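Local coordinates for protein glycosyl hydrolase, family 38 (Enterococcus faecalis, PDB 5KBP) that probably hydrolyses alpha-mannosidic linkages, as a bacterial glycoside hydrolase family 38 alpha-mannosidase that is also expected to bind metal and carbohydrate, at residues Gln135-Met140 with Met175-Pro180; Gln93-Ile98 with Phe130-Gln135; Val121-Phe126 with Leu145-Phe150; Ser691-Val696 with Arg846-Thr851; Gln141-Pro146 with Asn871-Pro876. One frame throughout, in Å; residues are numbered along the deposited sequence.

How the interactions relate
All five contacts are largely buried, and they cluster round helix 136-141 and the loop before it. Interactions 1, 2 and 3 stay inside the N-terminal domain: interaction 3 pairs the two parallel strands on either side of that helix in sequence, interaction 1 sets the helix start against strand 174-178 of the same sheet, and interaction 2 packs the loop leading into it. Interactions 4 and 5 bring in the C-terminal beta-sandwich region, and interaction 5, with Asn144 exposed, includes a water. The chemistry follows place: backbone hydrogen bonds in the sheet, CH-pi and apolar packing in interactions 1 and 4, a buried carboxylate in interaction 2. Gln135, ending a segment of interaction 2, packs in interaction 1 and bonds through NE2 to Tyr693 O of interaction 4.

Interaction 1: Gln135-Met140 with Met175-Pro180; sequences QTPQMM and MWWEGP
Pro137 and Trp177 carry this contact, the proline ring of the first helical turn lying over one face of the indole. Pro137 CG stands 4.0 Å from the centroid of the five-membered ring of Trp177, only 13° off the ring normal, a CH-pi contact. Next to it, Thr136 CB reaches over the six-membered ring of Trp177 at 4.0 Å from its centroid, so consecutive residues occupy the two halves of one indole face. Trp177 presents that face because its CG is anti to the backbone N (chi1 -164°), while its NE1 is hydrogen-bonded to the carbonyl O of Gly283. Thr136 OG1, hydrogen-bonded to Met133 O, packs with CB and CG2 against the six-membered ring, 3.5 Å from Trp177 CH2. Pro137 CG also rests on the strand backbone, 3.4 Å from Trp177 O and equally near Gly179 N. Beyond the strand end the Pro180 ring meets the amide of Gln135, its CG 3.7 Å from Gln135 CD. That amide accepts from Gln138 NE2 through OE1 at 2.6 Å, the donor lying above the carbonyl plane, and its NE2 bonds to Tyr693 O and Phe890 O. Helix 136-140 and strand 175-178 run nearly perpendicular, at 88°. Between the segments themselves the adhesion is therefore dispersion and CH-pi contact, while the polar ends of Gln135, Thr136 and Trp177 are satisfied by other partners.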
# COMPACT_ATOMS: atom_id res chain seq x y z
N GLN A 135 -23.44 2.51 23.58
CA GLN A 135 -24.14 1.26 23.31
C GLN A 135 -23.28 0.02 23.54
O GLN A 135 -23.66 -1.07 23.09
CB GLN A 135 -24.67 1.25 21.87
CG GLN A 135 -25.91 2.11 21.64
CD GLN A 135 -27.19 1.42 22.09
OE1 GLN A 135 -27.18 0.54 22.94
NE2 GLN A 135 -28.31 1.83 21.49
N THR A 136 -22.14 0.16 24.22
CA THR A 136 -21.28 -1.00 24.47
C THR A 136 -22.00 -2.14 25.18
O THR A 136 -21.86 -3.29 24.74
CB THR A 136 -20.03 -0.57 25.24
OG1 THR A 136 -19.38 0.51 24.56
CG2 THR A 136 -19.06 -1.73 25.36
N PRO A 137 -22.77 -1.92 26.26
CA PRO A 137 -23.41 -3.07 26.92
C PRO A 137 -24.34 -3.85 26.01
O PRO A 137 -24.31 -5.09 26.02
CB PRO A 137 -24.18 -2.42 28.08
CG PRO A 137 -23.45 -1.15 28.34
CD PRO A 137 -23.00 -0.67 27.00
N GLN A 138 -25.17 -3.17 25.22
CA GLN A 138 -26.08 -3.89 24.32
C GLN A 138 -25.30 -4.61 23.23
O GLN A 138 -25.65 -5.74 22.86
CB GLN A 138 -27.10 -2.93 23.71
CG GLN A 138 -28.14 -3.63 22.86
CD GLN A 138 -29.09 -2.67 22.17
OE1 GLN A 138 -30.15 -3.07 21.70
NE2 GLN A 138 -28.70 -1.40 22.11
N MET A 139 -24.25 -3.99 22.70
CA MET A 139 -23.47 -4.63 21.64
C MET A 139 -22.68 -5.82 22.18
O MET A 139 -22.51 -6.82 21.48
CB MET A 139 -22.54 -3.61 20.98
CG MET A 139 -23.28 -2.49 20.26
SD MET A 139 -22.18 -1.40 19.33
CE MET A 139 -21.48 -2.55 18.16
N MET A 140 -22.18 -5.72 23.41
CA MET A 140 -21.53 -6.88 24.04
C MET A 140 -22.53 -8.01 24.24
O MET A 140 -22.25 -9.17 23.92
CB MET A 140 -20.91 -6.48 25.38
CG MET A 140 -19.75 -5.50 25.28
SD MET A 140 -18.48 -6.00 24.11
CE MET A 140 -18.53 -4.62 22.97
N MET A 175 -17.52 -2.71 38.33
CA MET A 175 -18.70 -1.86 38.25
C MET A 175 -19.70 -2.46 37.27
O MET A 175 -19.37 -3.36 36.49
CB MET A 175 -18.33 -0.43 37.82
CG MET A 175 -17.88 -0.32 36.37
SD MET A 175 -16.95 1.18 36.03
CE MET A 175 -15.51 0.92 37.07
N TRP A 176 -20.93 -1.97 37.34
CA TRP A 176 -21.95 -2.30 36.36
C TRP A 176 -21.98 -1.22 35.28
O TRP A 176 -21.90 -0.02 35.59
CB TRP A 176 -23.32 -2.43 37.01
CG TRP A 176 -23.40 -3.54 38.02
CD1 TRP A 176 -23.59 -3.41 39.36
CD2 TRP A 176 -23.28 -4.94 37.75
NE1 TRP A 176 -23.60 -4.65 39.95
CE2 TRP A 176 -23.41 -5.61 38.99
CE3 TRP A 176 -23.07 -5.70 36.60
CZ2 TRP A 176 -23.34 -6.99 39.10
CZ3 TRP A 176 -23.01 -7.07 36.71
CH2 TRP A 176 -23.14 -7.71 37.95
N TRP A 177 -22.09 -1.64 34.03
CA TRP A 177 -22.16 -0.73 32.90
C TRP A 177 -23.51 -0.91 32.22
O TRP A 177 -23.76 -1.96 31.60
CB TRP A 177 -21.01 -0.97 31.93
CG TRP A 177 -20.80 0.15 30.97
CD1 TRP A 177 -21.51 1.31 30.90
CD2 TRP A 177 -19.80 0.23 29.94
NE1 TRP A 177 -21.02 2.11 29.89
CE2 TRP A 177 -19.97 1.46 29.28
CE3 TRP A 177 -18.79 -0.63 29.51
CZ2 TRP A 177 -19.16 1.86 28.22
CZ3 TRP A 177 -17.99 -0.24 28.45
CH2 TRP A 177 -18.18 1.00 27.82
N GLU A 178 -24.37 0.09 32.33
CA GLU A 178 -25.71 0.06 31.77
C GLU A 178 -25.78 0.99 30.57
O GLU A 178 -25.41 2.17 30.67
CB GLU A 178 -26.75 0.45 32.82
CG GLU A 178 -28.18 0.45 32.32
CD GLU A 178 -29.18 0.72 33.42
OE1 GLU A 178 -28.84 0.50 34.60
OE2 GLU A 178 -30.31 1.15 33.11
N GLY A 179 -26.25 0.48 29.44
CA GLY A 179 -26.39 1.27 28.24
C GLY A 179 -27.69 2.05 28.22
O GLY A 179 -28.51 1.99 29.15
N PRO A 180 -27.89 2.80 27.14
CA PRO A 180 -29.13 3.59 27.01
C PRO A 180 -30.38 2.73 26.89
O PRO A 180 -31.47 3.21 27.22
CB PRO A 180 -28.89 4.42 25.74
CG PRO A 180 -27.90 3.63 24.96
CD PRO A 180 -27.00 2.98 25.97

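Interaction 2: Gln93-Ile98 with Phe130-Gln135; sequences QDDFLI and FGNMGQ
Phe96 lays the far end of its ring against the backbone of Gly131 to Met133. Its CZ is 3.5 Å from Asn132 O and its CE2 is 3.6 Å from Gly131 C, both approached obliquely, whereas Phe130 O lies near the ring plane at the edge. Gly131 has a positive phi of 82°, and its lack of a side chain lets the ring come this close. Asp95 supplies the polar half of the contact. Its OD2 accepts a weak hydrogen bond from Met133 N at 3.4 Å, and the same oxygen sits 3.3 Å from Asn132 OD1, another acceptor, an approach that is probably electrostatically unfavourable. The Met133 side chain crosses Asp95 at about a right angle; its chain bends at the thioether (chi3 67°), returning CE to within 3.5 Å of Asp95 OD1. Asp94 turns OD1 back to accept from Leu97 N at 2.9 Å, an Asx motif that shapes its own loop, while its buried OD2 has no polar partner in the model. Both segments are loops, one entering helix 100-117 and the other helix 136-141. Asn103 of helix 100-117 touches Asp95 and Met133, and Phe126 of strand 124-126 packs against Asp95 and Asn132.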
# COMPACT_ATOMS: atom_id res chain seq x y z
N GLN A 93 -10.22 -1.65 17.96
CA GLN A 93 -10.59 -0.48 17.17
C GLN A 93 -10.73 0.76 18.04
O GLN A 93 -10.71 0.71 19.27
CB GLN A 93 -11.91 -0.74 16.43
CG GLN A 93 -13.16 -0.56 17.29
CD GLN A 93 -13.43 -1.74 18.21
OE1 GLN A 93 -12.56 -2.59 18.42
NE2 GLN A 93 -14.64 -1.80 18.76
N ASP A 94 -10.89 1.90 17.36
CA ASP A 94 -11.41 3.10 17.98
C ASP A 94 -12.93 3.07 17.87
O ASP A 94 -13.47 2.85 16.78
CB ASP A 94 -10.85 4.36 17.32
CG ASP A 94 -11.37 5.63 17.96
OD1 ASP A 94 -12.48 6.08 17.60
OD2 ASP A 94 -10.67 6.18 18.84
N ASP A 95 -13.62 3.29 18.99
CA ASP A 95 -15.06 3.10 19.02
C ASP A 95 -15.79 4.11 18.14
O ASP A 95 -16.59 3.73 17.27
CB ASP A 95 -15.57 3.18 20.46
CG ASP A 95 -15.45 1.85 21.19
OD1 ASP A 95 -15.25 0.82 20.52
OD2 ASP A 95 -15.56 1.84 22.44
N PHE A 96 -15.51 5.40 18.33
CA PHE A 96 -16.32 6.44 17.70
C PHE A 96 -15.94 6.71 16.25
O PHE A 96 -16.76 7.24 15.50
CB PHE A 96 -16.22 7.74 18.51
CG PHE A 96 -16.83 7.65 19.88
CD1 PHE A 96 -18.20 7.61 20.04
CD2 PHE A 96 -16.03 7.61 21.01
CE1 PHE A 96 -18.77 7.53 21.30
CE2 PHE A 96 -16.59 7.53 22.27
CZ PHE A 96 -17.96 7.49 22.41
N LEU A 97 -14.72 6.38 15.84
CA LEU A 97 -14.23 6.77 14.52
C LEU A 97 -14.52 5.73 13.43
O LEU A 97 -14.14 5.96 12.28
CB LEU A 97 -12.73 7.06 14.57
CG LEU A 97 -12.37 8.38 15.26
CD1 LEU A 97 -10.88 8.63 15.20
CD2 LEU A 97 -13.14 9.52 14.61
N ILE A 98 -15.15 4.61 13.76
CA ILE A 98 -15.58 3.65 12.75
C ILE A 98 -17.09 3.53 12.81
O ILE A 98 -17.73 3.84 13.81
CB ILE A 98 -14.90 2.27 12.92
CG1 ILE A 98 -15.44 1.55 14.15
CG2 ILE A 98 -13.39 2.43 13.01
CD1 ILE A 98 -14.91 0.14 14.29
N PHE A 130 -9.89 5.27 23.11
CA PHE A 130 -10.07 6.68 23.43
C PHE A 130 -11.57 6.96 23.51
O PHE A 130 -12.20 7.38 22.55
CB PHE A 130 -9.40 7.57 22.39
CG PHE A 130 -7.97 7.22 22.11
CD1 PHE A 130 -7.16 6.67 23.10
CD2 PHE A 130 -7.42 7.44 20.86
CE1 PHE A 130 -5.84 6.35 22.84
CE2 PHE A 130 -6.10 7.12 20.59
CZ PHE A 130 -5.31 6.58 21.58
N GLY A 131 -12.14 6.72 24.69
CA GLY A 131 -13.57 6.88 24.87
C GLY A 131 -14.35 5.68 24.39
O GLY A 131 -14.03 5.10 23.34
N ASN A 132 -15.37 5.28 25.14
CA ASN A 132 -16.16 4.10 24.83
C ASN A 132 -17.59 4.48 24.48
O ASN A 132 -18.20 5.32 25.16
CB ASN A 132 -16.14 3.12 26.01
CG ASN A 132 -14.80 2.43 26.17
OD1 ASN A 132 -14.55 1.37 25.59
ND2 ASN A 132 -13.92 3.03 26.97
N MET A 133 -18.11 3.87 23.42
CA MET A 133 -19.45 4.17 22.94
C MET A 133 -20.49 3.82 24.00
O MET A 133 -20.32 2.90 24.80
CB MET A 133 -19.73 3.39 21.66
CG MET A 133 -19.56 1.89 21.82
SD MET A 133 -19.82 0.94 20.31
CE MET A 133 -18.43 1.47 19.33
N GLY A 134 -21.60 4.57 23.99
CA GLY A 134 -22.65 4.35 24.97
C GLY A 134 -23.36 3.02 24.81
O GLY A 134 -23.84 2.45 25.79
N GLN A 135 -23.44 2.51 23.58
CA GLN A 135 -24.14 1.26 23.31
C GLN A 135 -23.28 0.02 23.54
O GLN A 135 -23.66 -1.07 23.09
CB GLN A 135 -24.67 1.25 21.87
CG GLN A 135 -25.91 2.11 21.64
CD GLN A 135 -27.19 1.42 22.09
OE1 GLN A 135 -27.18 0.54 22.94
NE2 GLN A 135 -28.31 1.83 21.49

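Interaction 3: Val121-Phe126 with Leu145-Phe150; sequences VQLGYF and LPAAAF
The Phe126 ring turns its edge to the neighbouring strand: Ala148 CB and Ala149 O both lie near its plane, with Ala148 CB 4.3 Å from Phe126 CE2. Phe89 meets this ring from elsewhere in the chain, and Trp177 meets that of Phe150. The two phenylalanines project from the same side of the sheet; their side chains meet only at the CB atoms, and Phe126 O adds a CA-H...O contact to Phe150 CA. Phe150 CG lies between its backbone N and carbonyl carbon (chi1 59°), which carries that ring away from Phe126. On the other side, Leu123 drapes its methyls over the alanines, CD1 against Ala147 CB and CD2 against Ala149 CB, each pair at 3.8 Å. Leu145 CD2 closes the near end against Gln122 CA at 3.6 Å. The backbones are joined by three hydrogen bonds: Gly124 N to Ala147 O at 2.7 Å, Ala149 N to Gly124 O, and Phe126 N to Ala149 O at 2.7 Å. Gly124 thus both donates and accepts, and its missing side chain permits a CA-CA approach of 3.8 Å to Ala148. Strands 124-126 and 147-150 run parallel, 13° apart, with helix 136-141 between them in sequence. This is a beta-alpha-beta unit, with 124-126 as an outermost strand of the mixed five-stranded sheet in the N-terminal domain.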
# COMPACT_ATOMS: atom_id res chain seq x y z
N VAL A 121 -12.08 -15.63 24.15
CA VAL A 121 -12.22 -15.10 25.50
C VAL A 121 -13.46 -14.23 25.53
O VAL A 121 -13.58 -13.25 24.78
CB VAL A 121 -10.97 -14.30 25.91
CG1 VAL A 121 -11.21 -13.59 27.23
CG2 VAL A 121 -9.78 -15.23 26.01
N GLN A 122 -14.41 -14.58 26.39
CA GLN A 122 -15.71 -13.91 26.42
C GLN A 122 -15.64 -12.63 27.26
O GLN A 122 -16.31 -12.47 28.28
CB GLN A 122 -16.79 -14.86 26.93
CG GLN A 122 -17.00 -16.07 26.02
CD GLN A 122 -18.18 -16.92 26.46
OE1 GLN A 122 -19.27 -16.82 25.91
NE2 GLN A 122 -17.95 -17.78 27.45
N LEU A 123 -14.80 -11.71 26.80
CA LEU A 123 -14.59 -10.43 27.47
C LEU A 123 -14.39 -9.35 26.43
O LEU A 123 -13.51 -9.45 25.58
CB LEU A 123 -13.37 -10.50 28.41
CG LEU A 123 -12.94 -9.17 29.03
CD1 LEU A 123 -13.97 -8.68 30.03
CD2 LEU A 123 -11.56 -9.30 29.67
N GLY A 124 -15.22 -8.30 26.50
CA GLY A 124 -14.98 -7.12 25.70
C GLY A 124 -13.68 -6.46 26.11
O GLY A 124 -13.49 -6.13 27.29
N TYR A 125 -12.77 -6.27 25.17
CA TYR A 125 -11.41 -5.83 25.46
C TYR A 125 -11.21 -4.44 24.87
O TYR A 125 -11.02 -4.29 23.66
CB TYR A 125 -10.39 -6.83 24.91
CG TYR A 125 -9.05 -6.82 25.60
CD1 TYR A 125 -8.93 -7.13 26.95
CD2 TYR A 125 -7.89 -6.52 24.90
CE1 TYR A 125 -7.70 -7.13 27.58
CE2 TYR A 125 -6.65 -6.51 25.52
CZ TYR A 125 -6.56 -6.82 26.86
OH TYR A 125 -5.34 -6.82 27.48
N PHE A 126 -11.25 -3.42 25.72
CA PHE A 126 -11.01 -2.03 25.33
C PHE A 126 -9.94 -1.41 26.22
O PHE A 126 -10.19 -0.41 26.91
CB PHE A 126 -12.30 -1.22 25.39
CG PHE A 126 -13.44 -1.82 24.62
CD1 PHE A 126 -13.61 -1.54 23.28
CD2 PHE A 126 -14.35 -2.66 25.24
CE1 PHE A 126 -14.66 -2.08 22.57
CE2 PHE A 126 -15.40 -3.22 24.54
CZ PHE A 126 -15.55 -2.92 23.20
N LEU A 145 -21.23 -11.59 24.85
CA LEU A 145 -20.15 -11.11 25.71
C LEU A 145 -20.75 -10.46 26.95
O LEU A 145 -21.35 -9.38 26.84
CB LEU A 145 -19.26 -10.13 24.96
CG LEU A 145 -18.51 -10.68 23.75
CD1 LEU A 145 -17.60 -9.63 23.15
CD2 LEU A 145 -17.72 -11.92 24.13
N PRO A 146 -20.64 -11.08 28.12
CA PRO A 146 -21.27 -10.53 29.33
C PRO A 146 -20.42 -9.54 30.12
O PRO A 146 -20.91 -8.99 31.11
CB PRO A 146 -21.52 -11.80 30.16
CG PRO A 146 -20.37 -12.67 29.82
CD PRO A 146 -20.03 -12.40 28.37
N ALA A 147 -19.18 -9.30 29.71
CA ALA A 147 -18.30 -8.41 30.46
C ALA A 147 -17.38 -7.68 29.49
O ALA A 147 -17.13 -8.13 28.37
CB ALA A 147 -17.49 -9.17 31.51
N ALA A 148 -16.86 -6.53 29.94
CA ALA A 148 -15.98 -5.70 29.13
C ALA A 148 -14.92 -5.07 30.01
O ALA A 148 -15.25 -4.42 31.02
CB ALA A 148 -16.77 -4.62 28.39
N ALA A 149 -13.66 -5.24 29.64
CA ALA A 149 -12.53 -4.64 30.34
C ALA A 149 -12.06 -3.41 29.58
O ALA A 149 -11.84 -3.47 28.36
CB ALA A 149 -11.39 -5.64 30.50
N PHE A 150 -11.92 -2.29 30.29
CA PHE A 150 -11.55 -1.02 29.67
C PHE A 150 -10.60 -0.27 30.59
O PHE A 150 -10.40 -0.64 31.75
CB PHE A 150 -12.79 -0.17 29.36
CG PHE A 150 -13.62 0.15 30.57
CD1 PHE A 150 -14.57 -0.75 31.04
CD2 PHE A 150 -13.46 1.35 31.24
CE1 PHE A 150 -15.33 -0.45 32.15
CE2 PHE A 150 -14.22 1.65 32.35
CZ PHE A 150 -15.16 0.75 32.81

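Interaction 4: Ser691-Val696 with Arg846-Thr851; sequences SIYEVV and RGFNLT
Aromatic contacts dominate, with Tyr693 and Phe848 forming an offset edge-to-face pair. The tyrosine edge points toward the phenylalanine face, the planes standing at 82° and the centroids 5.6 Å apart; Tyr693 CD1 comes within 3.7 Å of Phe848 CD1. The Tyr693 backbone joins in, its CA lying over the face of the same phenylalanine ring, 3.8 Å from the Phe848 centroid, a CH-pi contact. Phe848 is put under the Tyr693 backbone by a first torsion of 69°, which places CG between its backbone N and carbonyl carbon. Apolar packing continues further along, where Val695 CG2 meets Leu850 CD2 at 3.8 Å. The polar component lies at the other end: the Arg846 side chain crosses Tyr693 at about a right angle, ring and guanidinium planes being 86° apart. Glu101 ties these two together, taking a salt bridge from Arg846 NH1 and a hydrogen bond with Tyr693 OH. The contact joins the turn between antiparallel strands 686-690 and 695-699 to strand 843-849 of the C-terminal beta-sandwich region, through side chains rather than strand pairing.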
# COMPACT_ATOMS: atom_id res chain seq x y z
N SER A 691 -23.94 8.73 17.05
CA SER A 691 -22.87 7.88 17.56
C SER A 691 -22.99 6.48 16.97
O SER A 691 -23.27 6.32 15.78
CB SER A 691 -22.91 7.83 19.09
OG SER A 691 -21.75 7.19 19.60
N ILE A 692 -22.77 5.46 17.79
CA ILE A 692 -22.80 4.07 17.35
C ILE A 692 -24.15 3.48 17.75
O ILE A 692 -24.38 3.19 18.93
CB ILE A 692 -21.64 3.26 17.94
CG1 ILE A 692 -20.31 3.93 17.58
CG2 ILE A 692 -21.68 1.83 17.43
CD1 ILE A 692 -20.13 4.17 16.10
N TYR A 693 -25.03 3.30 16.77
CA TYR A 693 -26.38 2.79 16.99
C TYR A 693 -27.11 3.61 18.05
O TYR A 693 -27.86 3.07 18.88
CB TYR A 693 -26.35 1.31 17.39
CG TYR A 693 -25.85 0.37 16.32
CD1 TYR A 693 -26.56 0.18 15.14
CD2 TYR A 693 -24.67 -0.34 16.49
CE1 TYR A 693 -26.10 -0.68 14.16
CE2 TYR A 693 -24.21 -1.21 15.52
CZ TYR A 693 -24.93 -1.37 14.36
OH TYR A 693 -24.47 -2.23 13.38
N GLU A 694 -26.91 4.92 18.03
CA GLU A 694 -27.38 5.76 19.12
C GLU A 694 -27.32 7.22 18.71
O GLU A 694 -26.34 7.67 18.10
CB GLU A 694 -26.53 5.52 20.38
CG GLU A 694 -26.68 6.57 21.46
CD GLU A 694 -25.72 6.33 22.61
OE1 GLU A 694 -26.15 6.42 23.78
OE2 GLU A 694 -24.53 6.05 22.35
N VAL A 695 -28.37 7.96 19.05
CA VAL A 695 -28.36 9.42 19.03
C VAL A 695 -28.13 9.85 20.47
O VAL A 695 -29.06 9.91 21.27
CB VAL A 695 -29.65 10.00 18.45
CG1 VAL A 695 -29.64 11.52 18.54
CG2 VAL A 695 -29.83 9.56 17.01
N VAL A 696 -26.88 10.15 20.80
CA VAL A 696 -26.48 10.39 22.18
C VAL A 696 -26.74 11.84 22.55
O VAL A 696 -26.56 12.76 21.73
CB VAL A 696 -25.00 10.01 22.39
CG1 VAL A 696 -24.08 10.91 21.57
CG2 VAL A 696 -24.63 10.07 23.87
N ARG A 846 -30.62 -5.34 9.64
CA ARG A 846 -30.41 -4.77 10.96
C ARG A 846 -30.78 -3.29 10.97
O ARG A 846 -30.41 -2.54 10.06
CB ARG A 846 -28.96 -4.94 11.43
CG ARG A 846 -28.65 -4.25 12.75
CD ARG A 846 -27.43 -4.85 13.44
NE ARG A 846 -26.31 -5.05 12.52
CZ ARG A 846 -25.93 -6.24 12.07
NH1 ARG A 846 -24.90 -6.33 11.23
NH2 ARG A 846 -26.56 -7.34 12.45
N GLY A 847 -31.52 -2.89 12.00
CA GLY A 847 -31.82 -1.50 12.26
C GLY A 847 -31.77 -1.22 13.75
O GLY A 847 -31.55 -2.12 14.55
N PHE A 848 -31.99 0.04 14.10
CA PHE A 848 -31.99 0.41 15.51
C PHE A 848 -32.95 1.57 15.75
O PHE A 848 -33.19 2.39 14.86
CB PHE A 848 -30.58 0.77 16.00
CG PHE A 848 -30.04 2.05 15.44
CD1 PHE A 848 -29.57 2.10 14.13
CD2 PHE A 848 -29.97 3.19 16.22
CE1 PHE A 848 -29.06 3.28 13.61
CE2 PHE A 848 -29.46 4.37 15.70
CZ PHE A 848 -29.01 4.41 14.40
N ASN A 849 -33.49 1.62 16.96
CA ASN A 849 -34.39 2.69 17.36
C ASN A 849 -33.60 3.97 17.62
O ASN A 849 -32.56 3.94 18.29
CB ASN A 849 -35.17 2.29 18.61
CG ASN A 849 -36.36 3.20 18.89
OD1 ASN A 849 -36.44 4.32 18.37
ND2 ASN A 849 -37.28 2.73 19.71
N LEU A 850 -34.09 5.08 17.08
CA LEU A 850 -33.46 6.38 17.28
C LEU A 850 -33.96 7.09 18.53
O LEU A 850 -33.31 8.05 18.98
CB LEU A 850 -33.69 7.27 16.06
CG LEU A 850 -33.09 6.82 14.73
CD1 LEU A 850 -33.67 7.62 13.58
CD2 LEU A 850 -31.57 6.98 14.76
N THR A 851 -35.08 6.66 19.11
CA THR A 851 -35.72 7.36 20.21
C THR A 851 -35.66 6.52 21.48
O THR A 851 -35.18 5.38 21.49
CB THR A 851 -37.18 7.69 19.86
OG1 THR A 851 -37.98 6.50 19.97
CG2 THR A 851 -37.27 8.21 18.45

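Interaction 5: Gln141-Pro146 with Asn871-Pro876; sequences QLANLP and NVLEEP
A Schellman motif ending helix 136-141 meets a type I beta turn, Asn871 to Glu874, from the C-terminal beta-sandwich region. Leu142 O, just past the helix end, takes the main contacts: it accepts from Val872 N at 3.2 Å, with an N-H...O angle of 144°. Asn871 CB and Val872 CG2 press on the same oxygen, the latter at 3.2 Å. Val872 CG2 gets there by lying between its own backbone N and carbonyl carbon, while CG1 swings to Leu142 CD1, 4.0 Å away. The Leu142 and Val872 side chains cross at about a right angle, whereas those of Leu142 and Asn871 pass in opposite directions, with Leu142 CD2 nearest Asn871 CA. Leu873 CD1 fills in beside Ala143 O, at 3.8 Å. At the exposed end, Asn144, the positive-phi residue of the Schellman motif, gives its ND2 to a water at 2.8 Å that Asn871 ND2 reaches weakly; the two amide planes are 70° apart. Asn871 OD1 instead accepts from Glu875 N at 2.9 Å, the donor above its carbonyl plane. A single direct backbone hydrogen bond thus joins the two turns, the rest being mainly apolar contacts, while one water accepts from both asparagine amides, weakly from Asn871.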
# COMPACT_ATOMS: atom_id res chain seq x y z
N GLN A 141 -23.72 -7.68 24.77
CA GLN A 141 -24.73 -8.70 25.02
C GLN A 141 -25.22 -9.32 23.72
O GLN A 141 -25.48 -10.53 23.66
CB GLN A 141 -25.89 -8.10 25.80
CG GLN A 141 -26.42 -8.99 26.91
CD GLN A 141 -25.40 -9.21 28.01
OE1 GLN A 141 -24.61 -10.16 27.96
NE2 GLN A 141 -25.41 -8.34 29.01
N LEU A 142 -25.35 -8.52 22.66
CA LEU A 142 -25.75 -9.03 21.36
C LEU A 142 -24.65 -9.82 20.67
O LEU A 142 -24.86 -10.28 19.54
CB LEU A 142 -26.20 -7.88 20.45
CG LEU A 142 -27.57 -7.25 20.73
CD1 LEU A 142 -27.87 -6.14 19.74
CD2 LEU A 142 -28.66 -8.31 20.70
N ALA A 143 -23.48 -9.98 21.30
CA ALA A 143 -22.42 -10.82 20.76
C ALA A 143 -22.01 -11.91 21.75
O ALA A 143 -20.91 -12.46 21.63
CB ALA A 143 -21.21 -9.98 20.36
N ASN A 144 -22.88 -12.22 22.72
CA ASN A 144 -22.61 -13.25 23.73
C ASN A 144 -21.40 -12.89 24.58
O ASN A 144 -20.62 -13.75 25.00
CB ASN A 144 -22.44 -14.63 23.09
CG ASN A 144 -23.63 -15.02 22.23
OD1 ASN A 144 -24.76 -14.61 22.50
ND2 ASN A 144 -23.38 -15.81 21.19
N LEU A 145 -21.23 -11.59 24.85
CA LEU A 145 -20.15 -11.11 25.71
C LEU A 145 -20.75 -10.46 26.95
O LEU A 145 -21.35 -9.38 26.84
CB LEU A 145 -19.26 -10.13 24.96
CG LEU A 145 -18.51 -10.68 23.75
CD1 LEU A 145 -17.60 -9.63 23.15
CD2 LEU A 145 -17.72 -11.92 24.13
N PRO A 146 -20.64 -11.08 28.12
CA PRO A 146 -21.27 -10.53 29.33
C PRO A 146 -20.42 -9.54 30.12
O PRO A 146 -20.91 -8.99 31.11
CB PRO A 146 -21.52 -11.80 30.16
CG PRO A 146 -20.37 -12.67 29.82
CD PRO A 146 -20.03 -12.40 28.37
N ASN A 871 -29.32 -11.92 17.17
CA ASN A 871 -28.29 -11.02 17.68
C ASN A 871 -27.49 -10.49 16.49
O ASN A 871 -27.84 -10.71 15.33
CB ASN A 871 -27.43 -11.75 18.71
CG ASN A 871 -26.86 -13.06 18.18
OD1 ASN A 871 -26.62 -13.22 16.99
ND2 ASN A 871 -26.63 -14.00 19.09
N VAL A 872 -26.40 -9.78 16.76
CA VAL A 872 -25.55 -9.30 15.67
C VAL A 872 -24.65 -10.38 15.11
O VAL A 872 -24.04 -10.18 14.05
CB VAL A 872 -24.70 -8.09 16.10
CG1 VAL A 872 -25.60 -6.95 16.56
CG2 VAL A 872 -23.72 -8.49 17.19
N LEU A 873 -24.54 -11.52 15.79
CA LEU A 873 -23.88 -12.69 15.23
C LEU A 873 -24.81 -13.52 14.35
O LEU A 873 -24.43 -14.62 13.94
CB LEU A 873 -23.31 -13.57 16.35
CG LEU A 873 -22.28 -12.91 17.27
CD1 LEU A 873 -21.72 -13.92 18.25
CD2 LEU A 873 -21.16 -12.25 16.46
N GLU A 874 -26.02 -13.01 14.08
CA GLU A 874 -26.98 -13.62 13.15
C GLU A 874 -27.51 -14.96 13.65
O GLU A 874 -27.92 -15.81 12.85
CB GLU A 874 -26.37 -13.76 11.75
CG GLU A 874 -26.08 -12.43 11.08
CD GLU A 874 -24.97 -12.53 10.05
OE1 GLU A 874 -24.29 -11.51 9.82
OE2 GLU A 874 -24.77 -13.62 9.48
N GLU A 875 -27.52 -15.16 14.97
CA GLU A 875 -28.08 -16.37 15.55
C GLU A 875 -29.32 -16.02 16.38
O GLU A 875 -29.39 -14.93 16.97
CB GLU A 875 -27.06 -17.09 16.44
CG GLU A 875 -25.87 -17.64 15.67
CD GLU A 875 -26.27 -18.55 14.52
OE1 GLU A 875 -27.27 -19.29 14.66
OE2 GLU A 875 -25.59 -18.51 13.48
N PRO A 876 -30.30 -16.92 16.45
CA PRO A 876 -31.57 -16.59 17.11
C PRO A 876 -31.36 -16.14 18.55
O PRO A 876 -30.49 -16.64 19.26
CB PRO A 876 -32.36 -17.90 17.04
CG PRO A 876 -31.78 -18.62 15.87
CD PRO A 876 -30.32 -18.27 15.85
O HOH W 1 -24.55 -16.69 18.82